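Local coordinates for uncharacterized hypothetical protein (Bacteroides uniformis, PDB 4EIU) that is of unknown function, belongs to the DUF3823 family and carries an N-terminal domain of the transthyretin clan, at residues R180-G192 against E202-G214. Numbering follows the deposited sequence. Where two conformers were deposited one is given.
Sequences RDERWSSSINYEG and EVTIQSNGNVPSG
N208 serves the carbonyls of W184 and S185 together, a worked example of how one asparagine can satisfy successive backbone acceptors. Its backbone N donates to W184 O (2.9 Å). Its side-chain ND2 donates at 2.8 Å to S185 O, which lies close to the plane of the amide. A water accepts the other N-H of ND2 and that of S187 N. One step on, S186 OG donates to Q206 O at 2.6 Å from above the carbonyl plane; a chi1 of 72° sets the hydroxyl between its own backbone N and carbonyl carbon, facing strand 202-206. S207 OG turns elsewhere, to I130 N.

W184 supplies the apolar counterpart. In the conformer given, V211 CG2 sits over its five-membered ring, 3.4 Å from the centroid and 8° off the normal, a CH-pi contact. The opposite face takes R183 CB and D181 OD1; OD1 accepts R183 N in an Asx turn, while R183 NE and NH2 grip the carboxylate side-on. An alanine in place of W184 would probably open a gap beside P212 CD and G209 CA and leave V211 without its aromatic platform. Farther along, I188 CD1 meets V203 CG1 at 3.8 Å.

Strands 186-189 and 202-206, edge members of different antiparallel sheets, thus approach to 7.0 Å between axes without pairing their backbones. Their N-to-C directions lie 138° apart, consistent with the edge of a beta-sandwich-like packing of two antiparallel sheets.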
ATOM      1  N   ARG A 180      -0.520  -5.131  13.989  1.00 56.42           N
ATOM      2  CA  ARG A 180       0.162  -4.204  14.846  1.00 60.80           C
ATOM      3  C   ARG A 180      -0.068  -4.644  16.288  1.00 65.97           C
ATOM      4  O   ARG A 180      -1.151  -5.127  16.606  1.00 63.74           O
ATOM      5  CB  ARG A 180      -0.364  -2.793  14.656  1.00 59.09           C
ATOM      6  CG  ARG A 180      -1.835  -2.587  15.022  1.00 59.72           C
ATOM      7  CD  ARG A 180      -2.350  -1.247  14.527  1.00 66.89           C
ATOM      8  NE  ARG A 180      -3.726  -0.999  14.944  1.00 62.87           N
ATOM      9  CZ  ARG A 180      -4.813  -1.584  14.435  1.00 66.32           C
ATOM     10  NH1 ARG A 180      -4.740  -2.489  13.458  1.00 65.07           N
ATOM     11  NH2 ARG A 180      -6.009  -1.256  14.916  1.00 75.70           N
ATOM     12  N   ASP A 181       0.965  -4.516  17.111  1.00 61.79           N
ATOM     13  CA  ASP A 181       0.815  -4.588  18.577  1.00 65.35           C
ATOM     14  C   ASP A 181       0.715  -3.143  19.092  1.00 67.17           C
ATOM     15  O   ASP A 181       1.670  -2.339  19.004  1.00 75.02           O
ATOM     16  CB  ASP A 181       1.980  -5.338  19.219  1.00 66.46           C
ATOM     17  CG  ASP A 181       1.641  -5.842  20.617  1.00 79.56           C
ATOM     18  OD1 ASP A 181       1.141  -5.029  21.439  1.00 74.49           O
ATOM     19  OD2 ASP A 181       1.876  -7.041  20.886  1.00 78.59           O
ATOM     20  N   GLU A 182      -0.465  -2.827  19.616  1.00 69.41           N
ATOM     21  CA  GLU A 182      -0.755  -1.484  20.136  1.00 73.56           C
ATOM     22  C   GLU A 182      -0.047  -1.111  21.439  1.00 84.77           C
ATOM     23  O   GLU A 182      -0.098   0.047  21.856  1.00 83.35           O
ATOM     24  CB  GLU A 182      -2.260  -1.316  20.298  1.00 82.44           C
ATOM     25  CG  GLU A 182      -3.006  -1.431  18.969  1.00 79.27           C
ATOM     26  CD  GLU A 182      -4.098  -0.404  18.815  1.00 77.50           C
ATOM     27  OE1 GLU A 182      -4.726  -0.046  19.825  1.00 91.55           O
ATOM     28  OE2 GLU A 182      -4.329   0.053  17.671  1.00 89.32           O
ATOM     29  N   ARG A 183       0.617  -2.063  22.089  1.00 82.23           N
ATOM     30  CA  ARG A 183       1.440  -1.726  23.262  1.00 85.28           C
ATOM     31  C   ARG A 183       2.693  -0.941  22.854  1.00 80.56           C
ATOM     32  O   ARG A 183       3.193  -0.078  23.600  1.00 81.54           O
ATOM     33  CB  ARG A 183       1.884  -3.003  23.993  1.00 89.78           C
ATOM     34  CG  ARG A 183       0.756  -3.850  24.564  1.00 88.80           C
ATOM     35  CD  ARG A 183       1.282  -5.141  25.196  1.00 94.65           C
ATOM     36  NE  ARG A 183       1.622  -6.140  24.174  1.00 87.10           N
ATOM     37  CZ  ARG A 183       1.713  -7.453  24.393  1.00 89.14           C
ATOM     38  NH1 ARG A 183       1.480  -7.977  25.600  1.00 87.15           N
ATOM     39  NH2 ARG A 183       2.026  -8.266  23.390  1.00 84.49           N
ATOM     40  N   TRP A 184       3.217  -1.275  21.676  1.00 75.06           N
ATOM     41  CA  TRP A 184       4.547  -0.835  21.255  1.00 76.99           C
ATOM     42  C   TRP A 184       4.565  -0.085  19.947  1.00 74.55           C
ATOM     43  O   TRP A 184       5.501   0.669  19.687  1.00 84.60           O
ATOM     44  CB  TRP A 184       5.473  -2.045  21.161  1.00 76.27           C
ATOM     45  CG  TRP A 184       5.483  -2.884  22.417  1.00 85.48           C
ATOM     46  CD1 TRP A 184       5.726  -2.459  23.718  1.00 91.36           C
ATOM     47  CD2 TRP A 184       5.255  -4.338  22.519  1.00 85.15           C
ATOM     48  NE1 TRP A 184       5.656  -3.518  24.599  1.00 91.37           N
ATOM     49  CE2 TRP A 184       5.376  -4.672  23.941  1.00 92.41           C
ATOM     50  CE3 TRP A 184       4.964  -5.353  21.605  1.00 84.01           C
ATOM     51  CZ2 TRP A 184       5.219  -5.975  24.410  1.00 97.37           C
ATOM     52  CZ3 TRP A 184       4.813  -6.662  22.082  1.00 91.27           C
ATOM     53  CH2 TRP A 184       4.937  -6.964  23.458  1.00 89.75           C
ATOM     54  N   SER A 185       3.562  -0.299  19.115  1.00 70.85           N
ATOM     55  CA  SER A 185       3.444   0.464  17.870  1.00 70.34           C
ATOM     56  C   SER A 185       3.339   1.967  18.199  1.00 75.87           C
ATOM     57  O   SER A 185       2.825   2.354  19.262  1.00 76.92           O
ATOM     58  CB  SER A 185       2.246  -0.016  17.050  1.00 66.39           C
ATOM     59  OG  SER A 185       2.452  -1.357  16.620  1.00 64.44           O
ATOM     60  N   SER A 186       3.877   2.801  17.314  1.00 69.31           N
ATOM     61  CA  SER A 186       3.898   4.227  17.535  1.00 67.85           C
ATOM     62  C   SER A 186       3.631   4.955  16.244  1.00 65.08           C
ATOM     63  O   SER A 186       3.509   4.343  15.177  1.00 62.69           O
ATOM     64  CB  SER A 186       5.232   4.676  18.144  1.00 74.94           C
ATOM     65  OG  SER A 186       6.312   4.620  17.219  1.00 74.25           O
ATOM     66  N   SER A 187       3.522   6.271  16.343  1.00 63.17           N
ATOM     67  CA  SER A 187       3.342   7.076  15.161  1.00 67.90           C
ATOM     68  C   SER A 187       3.708   8.538  15.375  1.00 65.45           C
ATOM     69  O   SER A 187       3.909   8.975  16.517  1.00 69.75           O
ATOM     70  CB  SER A 187       1.911   6.894  14.636  1.00 69.34           C
ATOM     71  OG  SER A 187       0.952   7.430  15.509  1.00 73.39           O
ATOM     72  N   ILE A 188       3.893   9.266  14.276  1.00 62.86           N
ATOM     73  CA  ILE A 188       4.023  10.714  14.314  1.00 64.81           C
ATOM     74  C   ILE A 188       3.017  11.237  13.313  1.00 64.11           C
ATOM     75  O   ILE A 188       2.997  10.760  12.175  1.00 59.58           O
ATOM     76  CB  ILE A 188       5.420  11.224  13.903  1.00 69.96           C
ATOM     77  CG1 ILE A 188       6.536  10.543  14.717  1.00 78.58           C
ATOM     78  CG2 ILE A 188       5.501  12.732  14.132  1.00 67.41           C
ATOM     79  CD1 ILE A 188       7.910  10.668  14.084  1.00 71.51           C
ATOM     80  N   ASN A 189       2.181  12.182  13.736  1.00 63.21           N
ATOM     81  CA  ASN A 189       1.219  12.853  12.871  1.00 64.66           C
ATOM     82  C   ASN A 189       1.752  14.212  12.468  1.00 66.94           C
ATOM     83  O   ASN A 189       2.395  14.858  13.260  1.00 68.31           O
ATOM     84  CB  ASN A 189      -0.101  13.079  13.602  1.00 71.71           C
ATOM     85  CG  ASN A 189      -0.746  11.795  14.038  1.00 69.88           C
ATOM     86  OD1 ASN A 189      -0.901  10.905  13.260  1.00 63.83           O
ATOM     87  ND2 ASN A 189      -1.113  11.700  15.310  1.00 72.18           N
ATOM     88  N   TYR A 190       1.467  14.642  11.235  1.00 65.50           N
ATOM     89  CA  TYR A 190       1.934  15.932  10.707  1.00 68.65           C
ATOM     90  C   TYR A 190       0.730  16.747  10.252  1.00 64.12           C
ATOM     91  O   TYR A 190      -0.120  16.250   9.527  1.00 65.72           O
ATOM     92  CB  TYR A 190       2.892  15.697   9.533  1.00 61.72           C
ATOM     93  CG  TYR A 190       4.128  14.951   9.959  1.00 61.91           C
ATOM     94  CD1 TYR A 190       5.184  15.614  10.580  1.00 65.24           C
ATOM     95  CD2 TYR A 190       4.223  13.585   9.809  1.00 60.74           C
ATOM     96  CE1 TYR A 190       6.318  14.931  11.016  1.00 67.81           C
ATOM     97  CE2 TYR A 190       5.355  12.897  10.231  1.00 61.49           C
ATOM     98  CZ  TYR A 190       6.396  13.564  10.815  1.00 70.91           C
ATOM     99  OH  TYR A 190       7.486  12.841  11.205  1.00 71.61           O
ATOM    100  N   GLU A 191       0.659  17.996  10.677  1.00 61.80           N
ATOM    101  CA  GLU A 191      -0.494  18.830  10.356  1.00 68.91           C
ATOM    102  C   GLU A 191      -0.275  19.496   8.993  1.00 67.01           C
ATOM    103  O   GLU A 191       0.841  19.929   8.670  1.00 65.04           O
ATOM    104  CB  GLU A 191      -0.721  19.869  11.449  1.00 77.53           C
ATOM    105  CG  GLU A 191      -2.112  20.493  11.387  1.00 89.81           C
ATOM    106  CD  GLU A 191      -2.175  21.869  12.016  1.00103.00           C
ATOM    107  OE1 GLU A 191      -1.469  22.099  13.016  1.00103.60           O
ATOM    108  OE2 GLU A 191      -2.924  22.727  11.499  1.00121.23           O
ATOM    109  N   GLY A 192      -1.323  19.575   8.181  1.00 61.97           N
ATOM    110  CA  GLY A 192      -1.226  20.351   6.944  1.00 57.33           C
ATOM    111  C   GLY A 192      -0.059  19.827   6.122  1.00 62.89           C
ATOM    112  O   GLY A 192       0.125  18.599   6.015  1.00 60.06           O
ATOM    113  N   GLU A 202      16.117  11.763   7.270  1.00 73.66           N
ATOM    114  CA  GLU A 202      15.920  10.704   8.272  1.00 78.91           C
ATOM    115  C   GLU A 202      15.075  11.213   9.437  1.00 77.35           C
ATOM    116  O   GLU A 202      15.439  12.189  10.071  1.00 89.41           O
ATOM    117  CB  GLU A 202      17.259  10.194   8.774  1.00 87.07           C
ATOM    118  CG  GLU A 202      18.114   9.582   7.675  1.00 93.13           C
ATOM    119  CD  GLU A 202      19.446   9.066   8.181  1.00 99.76           C
ATOM    120  OE1 GLU A 202      19.527   8.640   9.351  1.00107.32           O
ATOM    121  OE2 GLU A 202      20.416   9.070   7.402  1.00106.93           O
ATOM    122  N   VAL A 203      13.911  10.602   9.646  1.00 77.74           N
ATOM    123  CA  VAL A 203      13.015  10.921  10.759  1.00 72.88           C
ATOM    124  C   VAL A 203      13.211   9.852  11.849  1.00 80.01           C
ATOM    125  O   VAL A 203      13.149   8.645  11.578  1.00 79.33           O
ATOM    126  CB  VAL A 203      11.536  10.957  10.301  1.00 72.94           C
ATOM    127  CG1 VAL A 203      10.594  11.188  11.479  1.00 66.22           C
ATOM    128  CG2 VAL A 203      11.318  11.996   9.198  1.00 69.95           C
ATOM    129  N   THR A 204      13.459  10.297  13.075  1.00 82.12           N
ATOM    130  CA  THR A 204      13.609   9.396  14.216  1.00 82.44           C
ATOM    131  C   THR A 204      12.232   9.082  14.767  1.00 81.72           C
ATOM    132  O   THR A 204      11.437   9.997  15.015  1.00 86.12           O
ATOM    133  CB  THR A 204      14.398  10.030  15.348  1.00 88.40           C
ATOM    134  OG1 THR A 204      15.658  10.483  14.839  1.00 86.64           O
ATOM    135  CG2 THR A 204      14.622   9.009  16.482  1.00 86.83           C
ATOM    136  N   ILE A 205      11.967   7.797  14.966  1.00 79.99           N
ATOM    137  CA  ILE A 205      10.744   7.348  15.615  1.00 80.04           C
ATOM    138  C   ILE A 205      11.059   6.261  16.664  1.00 85.32           C
ATOM    139  O   ILE A 205      12.041   5.530  16.521  1.00 79.54           O
ATOM    140  CB  ILE A 205       9.722   6.892  14.568  1.00 71.35           C
ATOM    141  CG1 ILE A 205       8.362   6.623  15.222  1.00 74.07           C
ATOM    142  CG2 ILE A 205      10.250   5.703  13.769  1.00 63.07           C
ATOM    143  CD1 ILE A 205       7.208   6.688  14.252  1.00 65.40           C
ATOM    144  N   GLN A 206      10.216   6.194  17.703  1.00 81.14           N
ATOM    145  CA  GLN A 206      10.408   5.357  18.877  1.00 87.27           C
ATOM    146  C   GLN A 206       9.165   4.564  19.202  1.00 80.97           C
ATOM    147  O   GLN A 206       8.051   5.102  19.143  1.00 85.43           O
ATOM    148  CB  GLN A 206      10.710   6.235  20.095  1.00 93.41           C
ATOM    149  CG  GLN A 206      12.158   6.232  20.508  1.00 98.76           C
ATOM    150  CD  GLN A 206      12.352   6.868  21.868  1.00105.41           C
ATOM    151  OE1 GLN A 206      12.685   8.027  21.955  1.00100.86           O
ATOM    152  NE2 GLN A 206      12.109   6.112  22.930  1.00104.75           N
ATOM    153  N   SER A 207       9.365   3.301  19.585  1.00 83.47           N
ATOM    154  CA  SER A 207       8.270   2.455  20.058  1.00 85.65           C
ATOM    155  C   SER A 207       7.676   3.033  21.350  1.00 84.36           C
ATOM    156  O   SER A 207       8.279   3.877  21.998  1.00 91.38           O
ATOM    157  CB  SER A 207       8.752   1.006  20.293  1.00 84.46           C
ATOM    158  OG  SER A 207       9.565   0.882  21.460  1.00102.77           O
ATOM    159  N   ASN A 208       6.448   2.618  21.654  1.00 87.91           N
ATOM    160  CA  ASN A 208       5.818   2.886  22.935  1.00 92.50           C
ATOM    161  C   ASN A 208       6.070   1.680  23.825  1.00 96.28           C
ATOM    162  O   ASN A 208       6.714   0.686  23.392  1.00 87.66           O
ATOM    163  CB  ASN A 208       4.308   3.096  22.769  1.00 88.72           C
ATOM    164  CG  ASN A 208       3.970   4.457  22.208  1.00 93.99           C
ATOM    165  OD1 ASN A 208       4.353   5.475  22.767  1.00 94.74           O
ATOM    166  ND2 ASN A 208       3.249   4.479  21.101  1.00 85.67           N
ATOM    167  N   GLY A 209       5.575   1.775  25.068  1.00111.40           N
ATOM    168  CA  GLY A 209       5.615   0.646  25.971  1.00111.08           C
ATOM    169  C   GLY A 209       7.161   0.221  26.107  1.00110.73           C
ATOM    170  O   GLY A 209       8.137   1.021  25.828  1.00113.56           O
ATOM    171  N   ASN A 210       7.254  -1.064  26.565  1.00116.14           N
ATOM    172  CA  ASN A 210       8.542  -1.716  26.788  1.00119.44           C
ATOM    173  C   ASN A 210       8.399  -3.177  26.439  1.00113.01           C
ATOM    174  O   ASN A 210       7.628  -3.901  27.076  1.00128.14           O
ATOM    175  CB  ASN A 210       8.968  -1.564  28.245  1.00117.86           C
ATOM    176  CG  ASN A 210       9.142  -0.100  28.620  1.00121.24           C
ATOM    177  OD1 ASN A 210       8.142   0.438  29.271  1.00135.33           O
ATOM    178  ND2 ASN A 210      10.272   0.515  27.946  1.00124.11           N
ATOM    179  N   VAL A 211       9.104  -3.612  25.391  0.50107.09           N
ATOM    180  CA  VAL A 211       9.060  -5.017  24.989  0.50101.43           C
ATOM    181  C   VAL A 211       9.993  -5.787  25.914  0.50101.38           C
ATOM    182  O   VAL A 211      11.130  -5.356  26.130  0.50 98.53           O
ATOM    183  CB  VAL A 211       9.487  -5.227  23.521  0.50 91.00           C
ATOM    184  CG1 VAL A 211       9.316  -6.702  23.124  0.50 85.26           C
ATOM    185  CG2 VAL A 211       8.676  -4.312  22.599  0.50 86.69           C
ATOM    186  N   PRO A 212       9.522  -6.917  26.481  1.00103.10           N
ATOM    187  CA  PRO A 212      10.371  -7.648  27.434  1.00108.60           C
ATOM    188  C   PRO A 212      11.670  -8.150  26.798  1.00109.70           C
ATOM    189  O   PRO A 212      11.665  -8.594  25.645  1.00105.19           O
ATOM    190  CB  PRO A 212       9.496  -8.832  27.867  1.00105.26           C
ATOM    191  CG  PRO A 212       8.110  -8.467  27.485  1.00107.44           C
ATOM    192  CD  PRO A 212       8.241  -7.618  26.251  1.00 98.65           C
ATOM    193  N   SER A 213      12.769  -8.064  27.553  1.00116.35           N
ATOM    194  CA  SER A 213      14.077  -8.525  27.076  1.00111.16           C
ATOM    195  C   SER A 213      14.055 -10.046  26.855  1.00109.19           C
ATOM    196  O   SER A 213      13.268 -10.771  27.517  1.00114.61           O
ATOM    197  CB  SER A 213      15.146  -8.123  28.067  1.00119.03           C
ATOM    198  OG  SER A 213      14.794  -8.635  29.321  1.00123.34           O
ATOM    199  N   GLY A 214      14.842 -10.490  25.851  1.00112.39           N
ATOM    200  CA  GLY A 214      14.852 -11.900  25.452  1.00110.68           C
ATOM    201  C   GLY A 214      13.904 -12.170  24.294  1.00111.56           C
ATOM    202  O   GLY A 214      13.930 -13.244  23.707  1.00113.29           O
TER
HETATM  203  O   HOH W   1       2.877   7.044  19.376  1.00 61.60           O